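Local coordinates for protein putative L-alanine-DL-glutamate epimerase (Burkholderia xenovorans, PDB 3GO2) that binds magnesium and is probably a racemase or epimerase of the mandelate racemase/muconate lactonizing enzyme family, possibly acting on L-alanine-DL-glutamate, at residues A[165-170]-A[200-205]; A[205-210]-A[214-219]. All coordinates share one frame; numbering follows the deposited sequence.

Interaction 1 of 2, residues A[165-170]-A[200-205]; sequences NIFIHD and RAHLEA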
ATOM      1  N   ASN A 165      -5.665 -27.616 -24.683  1.00 14.12           N
ATOM      2  CA  ASN A 165      -6.625 -26.530 -24.433  1.00 15.44           C
ATOM      3  C   ASN A 165      -7.901 -27.155 -23.836  1.00 15.99           C
ATOM      4  O   ASN A 165      -7.829 -28.220 -23.204  1.00 16.15           O
ATOM      5  CB  ASN A 165      -6.895 -25.772 -25.717  1.00 14.68           C
ATOM      6  CG  ASN A 165      -5.648 -25.109 -26.290  1.00 14.87           C
ATOM      7  OD1 ASN A 165      -5.425 -23.885 -26.107  1.00 19.58           O
ATOM      8  ND2 ASN A 165      -4.832 -25.884 -26.974  1.00 13.07           N
ATOM      9  N   ILE A 166      -9.041 -26.502 -23.992  1.00 16.22           N
ATOM     10  CA  ILE A 166     -10.291 -26.959 -23.372  1.00 15.75           C
ATOM     11  C   ILE A 166     -11.186 -27.621 -24.425  1.00 16.15           C
ATOM     12  O   ILE A 166     -11.521 -26.996 -25.448  1.00 15.37           O
ATOM     13  CB  ILE A 166     -11.085 -25.809 -22.713  1.00 15.98           C
ATOM     14  CG1 ILE A 166     -10.174 -24.915 -21.863  1.00 17.33           C
ATOM     15  CG2 ILE A 166     -12.264 -26.384 -21.855  1.00 16.76           C
ATOM     16  CD1 ILE A 166     -10.857 -23.637 -21.368  1.00 16.32           C
ATOM     17  N   PHE A 167     -11.588 -28.866 -24.135  1.00 16.30           N
ATOM     18  CA  PHE A 167     -12.391 -29.660 -25.048  1.00 17.42           C
ATOM     19  C   PHE A 167     -13.585 -30.300 -24.380  1.00 18.04           C
ATOM     20  O   PHE A 167     -13.489 -30.811 -23.261  1.00 18.42           O
ATOM     21  CB  PHE A 167     -11.542 -30.740 -25.729  1.00 17.91           C
ATOM     22  CG  PHE A 167     -10.578 -30.174 -26.688  1.00 16.87           C
ATOM     23  CD1 PHE A 167     -10.999 -29.806 -27.957  1.00 18.81           C
ATOM     24  CD2 PHE A 167      -9.275 -29.901 -26.309  1.00 19.34           C
ATOM     25  CE1 PHE A 167     -10.111 -29.222 -28.821  1.00 19.13           C
ATOM     26  CE2 PHE A 167      -8.402 -29.310 -27.198  1.00 18.41           C
ATOM     27  CZ  PHE A 167      -8.840 -28.983 -28.439  1.00 16.05           C
ATOM     28  N   ILE A 168     -14.693 -30.258 -25.127  1.00 18.48           N
ATOM     29  CA  ILE A 168     -15.956 -30.854 -24.731  1.00 19.01           C
ATOM     30  C   ILE A 168     -16.155 -32.160 -25.507  1.00 19.12           C
ATOM     31  O   ILE A 168     -16.286 -32.153 -26.752  1.00 18.86           O
ATOM     32  CB  ILE A 168     -17.134 -29.928 -25.042  1.00 19.21           C
ATOM     33  CG1 ILE A 168     -16.894 -28.520 -24.470  1.00 18.19           C
ATOM     34  CG2 ILE A 168     -18.475 -30.588 -24.545  1.00 19.41           C
ATOM     35  CD1 ILE A 168     -16.619 -28.472 -22.971  1.00 20.90           C
ATOM     36  N   HIS A 169     -16.198 -33.248 -24.753  1.00 20.14           N
ATOM     37  CA  HIS A 169     -16.230 -34.624 -25.280  1.00 21.22           C
ATOM     38  C   HIS A 169     -17.607 -35.278 -25.186  1.00 22.74           C
ATOM     39  O   HIS A 169     -17.918 -36.172 -25.977  1.00 22.90           O
ATOM     40  CB  HIS A 169     -15.235 -35.510 -24.515  1.00 21.12           C
ATOM     41  CG  HIS A 169     -13.800 -35.292 -24.889  1.00 20.31           C
ATOM     42  ND1 HIS A 169     -13.181 -35.988 -25.903  1.00 19.51           N
ATOM     43  CD2 HIS A 169     -12.866 -34.454 -24.382  1.00 20.15           C
ATOM     44  CE1 HIS A 169     -11.919 -35.587 -26.001  1.00 21.72           C
ATOM     45  NE2 HIS A 169     -11.705 -34.655 -25.087  1.00 18.69           N
ATOM     46  N   ASP A 170     -18.437 -34.841 -24.252  1.00 24.31           N
ATOM     47  CA  ASP A 170     -19.663 -35.587 -23.923  1.00 26.64           C
ATOM     48  C   ASP A 170     -20.952 -34.887 -24.343  1.00 28.08           C
ATOM     49  O   ASP A 170     -22.030 -35.188 -23.799  1.00 29.57           O
ATOM     50  CB  ASP A 170     -19.692 -35.946 -22.431  1.00 26.48           C
ATOM     51  CG  ASP A 170     -19.915 -34.742 -21.530  1.00 27.59           C
ATOM     52  OD1 ASP A 170     -20.046 -33.600 -22.040  1.00 27.33           O
ATOM     53  OD2 ASP A 170     -19.953 -34.969 -20.302  1.00 31.80           O
ATOM     54  N   ARG A 200     -11.543 -32.484 -16.951  1.00 18.59           N
ATOM     55  CA  ARG A 200     -11.026 -33.633 -16.227  1.00 19.66           C
ATOM     56  C   ARG A 200     -10.897 -34.887 -17.133  1.00 18.98           C
ATOM     57  O   ARG A 200      -9.843 -35.547 -17.141  1.00 17.33           O
ATOM     58  CB  ARG A 200     -11.912 -33.961 -15.030  1.00 19.86           C
ATOM     59  CG  ARG A 200     -11.477 -35.246 -14.368  1.00 23.74           C
ATOM     60  CD  ARG A 200     -12.326 -35.616 -13.183  1.00 28.61           C
ATOM     61  NE  ARG A 200     -12.087 -34.779 -12.012  1.00 32.35           N
ATOM     62  CZ  ARG A 200     -10.930 -34.640 -11.367  1.00 34.95           C
ATOM     63  NH1 ARG A 200      -9.817 -35.262 -11.754  1.00 38.23           N
ATOM     64  NH2 ARG A 200     -10.891 -33.853 -10.299  1.00 38.01           N
ATOM     65  N   ALA A 201     -11.961 -35.215 -17.862  1.00 18.79           N
ATOM     66  CA  ALA A 201     -11.947 -36.417 -18.720  1.00 18.92           C
ATOM     67  C   ALA A 201     -10.809 -36.339 -19.748  1.00 18.58           C
ATOM     68  O   ALA A 201     -10.069 -37.316 -19.944  1.00 18.34           O
ATOM     69  CB  ALA A 201     -13.308 -36.615 -19.417  1.00 19.23           C
ATOM     70  N   HIS A 202     -10.698 -35.178 -20.407  1.00 17.59           N
ATOM     71  CA  HIS A 202      -9.644 -34.932 -21.399  1.00 17.47           C
ATOM     72  C   HIS A 202      -8.239 -35.070 -20.844  1.00 17.15           C
ATOM     73  O   HIS A 202      -7.392 -35.775 -21.407  1.00 16.11           O
ATOM     74  CB  HIS A 202      -9.845 -33.545 -22.013  1.00 17.36           C
ATOM     75  CG  HIS A 202      -8.864 -33.202 -23.084  1.00 16.37           C
ATOM     76  ND1 HIS A 202      -9.131 -33.377 -24.427  1.00 16.73           N
ATOM     77  CD2 HIS A 202      -7.635 -32.630 -23.014  1.00 17.19           C
ATOM     78  CE1 HIS A 202      -8.083 -32.971 -25.131  1.00 16.35           C
ATOM     79  NE2 HIS A 202      -7.163 -32.520 -24.298  1.00 16.71           N
ATOM     80  N   LEU A 203      -7.981 -34.381 -19.738  1.00 16.75           N
ATOM     81  CA  LEU A 203      -6.692 -34.417 -19.119  1.00 16.77           C
ATOM     82  C   LEU A 203      -6.338 -35.815 -18.571  1.00 17.63           C
ATOM     83  O   LEU A 203      -5.183 -36.221 -18.633  1.00 17.92           O
ATOM     84  CB  LEU A 203      -6.617 -33.362 -18.004  1.00 16.44           C
ATOM     85  CG  LEU A 203      -6.534 -31.934 -18.512  1.00 16.20           C
ATOM     86  CD1 LEU A 203      -6.755 -30.964 -17.321  1.00 14.64           C
ATOM     87  CD2 LEU A 203      -5.177 -31.683 -19.142  1.00 14.97           C
ATOM     88  N   GLU A 204      -7.320 -36.539 -18.045  1.00 18.10           N
ATOM     89  CA  GLU A 204      -7.072 -37.921 -17.559  1.00 19.32           C
ATOM     90  C   GLU A 204      -6.642 -38.851 -18.696  1.00 18.57           C
ATOM     91  O   GLU A 204      -5.712 -39.659 -18.517  1.00 19.08           O
ATOM     92  CB  GLU A 204      -8.274 -38.464 -16.791  1.00 19.68           C
ATOM     93  CG  GLU A 204      -8.354 -37.849 -15.390  1.00 22.45           C
ATOM     94  CD  GLU A 204      -9.588 -38.235 -14.610  1.00 26.94           C
ATOM     95  OE1 GLU A 204     -10.523 -38.787 -15.221  1.00 28.90           O
ATOM     96  OE2 GLU A 204      -9.605 -37.987 -13.378  1.00 27.66           O
ATOM     97  N   ALA A 205      -7.274 -38.698 -19.854  1.00 18.69           N
ATOM     98  CA  ALA A 205      -6.894 -39.446 -21.059  1.00 19.13           C
ATOM     99  C   ALA A 205      -5.503 -39.077 -21.519  1.00 19.20           C
ATOM    100  O   ALA A 205      -4.675 -39.944 -21.868  1.00 18.98           O
ATOM    101  CB  ALA A 205      -7.912 -39.251 -22.182  1.00 18.95           C
TER
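His-202, on the inner side of helix 193-210, reaches across to Phe-167, near the end of strand 161-168, and His-169, just past it. The tight part of the contact is this cluster of three rings. NE2 of His-169 lies 2.9 Å from ND1 of His-202, and the hydrogen bond between them is nearly straight, at 173°. Either nitrogen could be the donor, a versatility that suits histidine to both positions. The two imidazoles meet rim to rim, their planes turned 38° apart, and neither covers the other's face. Phe-167 lies alongside instead: its ring is almost parallel to that of His-202 but slid away, and the closest atoms are CD2 of Phe-167 and CE1 of His-202, at 3.5 Å. With chi1 at -178° the His-202 imidazole swings away from the backbone N and out toward the strand. Its NE2 is hydrogen-bonded to Thr-164, so both ring nitrogens have partners and the ring's rotation is fixed. Looser is Asn-165, a fumarate-binding residue of this protein with no fumarate bound here; its carbonyl O is 4.4 Å from CD2 of His-202. Exposed Glu-204 takes no part in the contact with 165-170 and pairs with Arg-200, whose second partner is Glu-235. Such packing of a helix on the preceding parallel strand is typical of the beta/alpha barrel of the enolase superfamily.

Interaction 2 of 2, residues A[205-210]-A[214-219]; sequences ALRDGA and VEILLD. With MG (magnesium ion), chain B.
Ile-216 points from its strand into the helix and sets its CD1 methyl over the centre of one face of the Arg-207 guanidinium, 3.5 Å above the plane. Its beta-branched chain suits the strand. Arg-207 can offer that face because its chain leaves the helix with CG anti to the backbone N and then bends at chi2 and chi3, folding back over the isoleucine. Arginine suits the place: its flat face accepts a methyl while its rim keeps its polar bonds. At that edge NH1 donates to the carbonyl O of Val-214 at 2.7 Å, reaching it almost end-on, with a C=O...N angle of 172°. NH1 also bonds to the carbonyl of Gly-211, so one nitrogen ties down two backbone oxygens of the turn leaving the helix. NH2 donates to a water that also accepts from the backbone N of Ile-216 and donates to OE1 of Glu-215, so the water links basic Arg-207 to acidic Glu-215, whose charged atoms do not touch. Helix and strand run nearly antiparallel, at 156° and 9.5 Å between axes, as expected of an alpha-to-beta step in a TIM barrel. Leu-206 crosses Ile-216 at a slant, its CD2 3.9 Å from CG2 of Ile-216. Closer to the turn, small Ala-210 lets Val-214 come near, CB to CB at 3.9 Å. At the strand's far end, beyond the helix, Asp-219 binds magnesium through OD2 at 2.3 Å, beside two waters and Glu-269.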
ATOM      1  N   ALA A 205      -7.274 -38.698 -19.854  1.00 18.69           N
ATOM      2  CA  ALA A 205      -6.894 -39.446 -21.059  1.00 19.13           C
ATOM      3  C   ALA A 205      -5.503 -39.077 -21.519  1.00 19.20           C
ATOM      4  O   ALA A 205      -4.675 -39.944 -21.868  1.00 18.98           O
ATOM      5  CB  ALA A 205      -7.912 -39.251 -22.182  1.00 18.95           C
ATOM      6  N   LEU A 206      -5.226 -37.775 -21.544  1.00 19.46           N
ATOM      7  CA  LEU A 206      -3.892 -37.325 -21.898  1.00 19.40           C
ATOM      8  C   LEU A 206      -2.812 -37.877 -20.974  1.00 19.84           C
ATOM      9  O   LEU A 206      -1.758 -38.313 -21.438  1.00 20.33           O
ATOM     10  CB  LEU A 206      -3.853 -35.786 -21.925  1.00 20.77           C
ATOM     11  CG  LEU A 206      -2.874 -35.163 -22.884  1.00 21.16           C
ATOM     12  CD1 LEU A 206      -3.285 -35.400 -24.351  1.00 21.21           C
ATOM     13  CD2 LEU A 206      -2.780 -33.651 -22.580  1.00 21.26           C
ATOM     14  N   ARG A 207      -3.078 -37.875 -19.659  1.00 19.12           N
ATOM     15  CA  ARG A 207      -2.122 -38.360 -18.686  1.00 20.10           C
ATOM     16  C   ARG A 207      -1.896 -39.876 -18.821  1.00 20.25           C
ATOM     17  O   ARG A 207      -0.758 -40.360 -18.672  1.00 21.27           O
ATOM     18  CB  ARG A 207      -2.593 -38.044 -17.265  1.00 19.54           C
ATOM     19  CG  ARG A 207      -1.731 -38.655 -16.159  1.00 21.90           C
ATOM     20  CD  ARG A 207      -0.256 -38.279 -16.339  1.00 23.73           C
ATOM     21  NE  ARG A 207      -0.019 -36.865 -16.052  1.00 24.01           N
ATOM     22  CZ  ARG A 207       1.060 -36.168 -16.413  1.00 25.66           C
ATOM     23  NH1 ARG A 207       2.028 -36.711 -17.132  1.00 24.07           N
ATOM     24  NH2 ARG A 207       1.156 -34.894 -16.045  1.00 27.35           N
ATOM     25  N   ASP A 208      -2.983 -40.591 -19.079  1.00 21.47           N
ATOM     26  CA  ASP A 208      -2.966 -42.054 -19.284  1.00 22.61           C
ATOM     27  C   ASP A 208      -2.017 -42.389 -20.456  1.00 23.31           C
ATOM     28  O   ASP A 208      -1.246 -43.342 -20.374  1.00 23.96           O
ATOM     29  CB  ASP A 208      -4.404 -42.549 -19.548  1.00 23.11           C
ATOM     30  CG  ASP A 208      -4.536 -44.070 -19.603  1.00 26.91           C
ATOM     31  OD1 ASP A 208      -3.611 -44.784 -19.158  1.00 29.75           O
ATOM     32  OD2 ASP A 208      -5.599 -44.547 -20.085  1.00 31.72           O
ATOM     33  N   GLY A 209      -2.064 -41.591 -21.521  1.00 22.82           N
ATOM     34  CA  GLY A 209      -1.174 -41.769 -22.675  1.00 23.12           C
ATOM     35  C   GLY A 209       0.246 -41.257 -22.490  1.00 22.63           C
ATOM     36  O   GLY A 209       1.220 -41.865 -22.972  1.00 22.25           O
ATOM     37  N   ALA A 210       0.378 -40.137 -21.777  1.00 22.88           N
ATOM     38  CA  ALA A 210       1.665 -39.463 -21.611  1.00 23.39           C
ATOM     39  C   ALA A 210       2.627 -40.248 -20.720  1.00 23.99           C
ATOM     40  O   ALA A 210       3.851 -40.148 -20.869  1.00 23.52           O
ATOM     41  CB  ALA A 210       1.461 -38.038 -21.008  1.00 22.79           C
ATOM     42  N   VAL A 214       6.080 -37.435 -18.920  1.00 24.53           N
ATOM     43  CA  VAL A 214       5.866 -36.389 -19.899  1.00 21.67           C
ATOM     44  C   VAL A 214       5.016 -35.350 -19.184  1.00 20.44           C
ATOM     45  O   VAL A 214       4.008 -35.682 -18.568  1.00 21.06           O
ATOM     46  CB  VAL A 214       5.150 -36.924 -21.148  1.00 21.25           C
ATOM     47  CG1 VAL A 214       4.631 -35.774 -22.016  1.00 20.62           C
ATOM     48  CG2 VAL A 214       6.108 -37.797 -21.937  1.00 20.95           C
ATOM     49  N   GLU A 215       5.449 -34.096 -19.231  1.00 18.32           N
ATOM     50  CA  GLU A 215       4.733 -33.017 -18.521  1.00 17.76           C
ATOM     51  C   GLU A 215       3.548 -32.534 -19.343  1.00 16.21           C
ATOM     52  O   GLU A 215       3.604 -32.533 -20.564  1.00 15.40           O
ATOM     53  CB  GLU A 215       5.686 -31.861 -18.279  1.00 18.38           C
ATOM     54  CG  GLU A 215       6.787 -32.184 -17.311  1.00 20.85           C
ATOM     55  CD  GLU A 215       6.444 -31.830 -15.900  1.00 25.01           C
ATOM     56  OE1 GLU A 215       5.315 -31.367 -15.649  1.00 23.92           O
ATOM     57  OE2 GLU A 215       7.319 -31.996 -15.042  1.00 26.64           O
ATOM     58  N   ILE A 216       2.467 -32.131 -18.674  1.00 15.42           N
ATOM     59  CA  ILE A 216       1.270 -31.646 -19.350  1.00 14.83           C
ATOM     60  C   ILE A 216       1.045 -30.183 -18.950  1.00 14.68           C
ATOM     61  O   ILE A 216       1.023 -29.856 -17.764  1.00 14.57           O
ATOM     62  CB  ILE A 216       0.039 -32.505 -18.978  1.00 14.86           C
ATOM     63  CG1 ILE A 216       0.203 -33.919 -19.573  1.00 15.78           C
ATOM     64  CG2 ILE A 216      -1.249 -31.887 -19.495  1.00 17.06           C
ATOM     65  CD1 ILE A 216      -0.866 -34.897 -19.139  1.00 17.56           C
ATOM     66  N   LEU A 217       0.924 -29.329 -19.959  1.00 13.68           N
ATOM     67  CA  LEU A 217       0.592 -27.913 -19.815  1.00 13.95           C
ATOM     68  C   LEU A 217      -0.865 -27.745 -20.230  1.00 14.01           C
ATOM     69  O   LEU A 217      -1.336 -28.407 -21.170  1.00 14.33           O
ATOM     70  CB  LEU A 217       1.482 -27.047 -20.723  1.00 13.02           C
ATOM     71  CG  LEU A 217       2.974 -26.936 -20.398  1.00 13.44           C
ATOM     72  CD1 LEU A 217       3.773 -28.301 -20.511  1.00 14.10           C
ATOM     73  CD2 LEU A 217       3.545 -25.903 -21.346  1.00 13.99           C
ATOM     74  N   LEU A 218      -1.574 -26.834 -19.561  1.00 14.01           N
ATOM     75  CA  LEU A 218      -2.974 -26.559 -19.842  1.00 14.30           C
ATOM     76  C   LEU A 218      -3.131 -25.075 -20.176  1.00 14.53           C
ATOM     77  O   LEU A 218      -2.797 -24.228 -19.366  1.00 15.99           O
ATOM     78  CB  LEU A 218      -3.866 -26.914 -18.664  1.00 13.94           C
ATOM     79  CG  LEU A 218      -5.361 -26.597 -18.805  1.00 14.17           C
ATOM     80  CD1 LEU A 218      -6.013 -27.341 -20.005  1.00 16.54           C
ATOM     81  CD2 LEU A 218      -6.098 -26.935 -17.494  1.00 15.98           C
ATOM     82  N   ASP A 219      -3.623 -24.778 -21.362  1.00 14.15           N
ATOM     83  CA  ASP A 219      -3.849 -23.387 -21.773  1.00 14.27           C
ATOM     84  C   ASP A 219      -5.339 -23.101 -21.746  1.00 14.42           C
ATOM     85  O   ASP A 219      -6.145 -23.712 -22.486  1.00 14.41           O
ATOM     86  CB  ASP A 219      -3.267 -23.182 -23.173  1.00 14.38           C
ATOM     87  CG  ASP A 219      -3.154 -21.733 -23.593  1.00 15.88           C
ATOM     88  OD1 ASP A 219      -3.652 -20.832 -22.877  1.00 14.98           O
ATOM     89  OD2 ASP A 219      -2.577 -21.507 -24.689  1.00 15.77           O
TER
HETATM   90 MG    MG B 408      -1.441 -19.650 -25.426  1.00 41.45          MG
HETATM   91  O   HOH W   1       2.801 -32.423 -15.861  1.00 17.57           O
HETATM   92  O   HOH W   2      -2.514 -18.510 -23.630  1.00 23.09           O
HETATM   93  O   HOH W   3      -2.471 -19.353 -26.858  1.00 29.23           O

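How the interactions relate
From the N terminus, strand 161-168 comes first. Interaction 1 closes the long excursion after it, which holds short strand 175-176 and the start of helix 193-210, by bringing that helix back against the strand's end. Interaction 2 follows in series, closing the short turn of residues 211-213 between the helix and strand 215-219. The two neither nest nor cross, and they meet at Ala-205 on the shared helix. Together they complete a beta-alpha-beta crossover between two neighbouring parallel strands. Leu-203 bridges them by packing on Ile-216 and Leu-218, while Asn-165 lies against Asp-219 at the strand ends, where the metal and ligand sites are found.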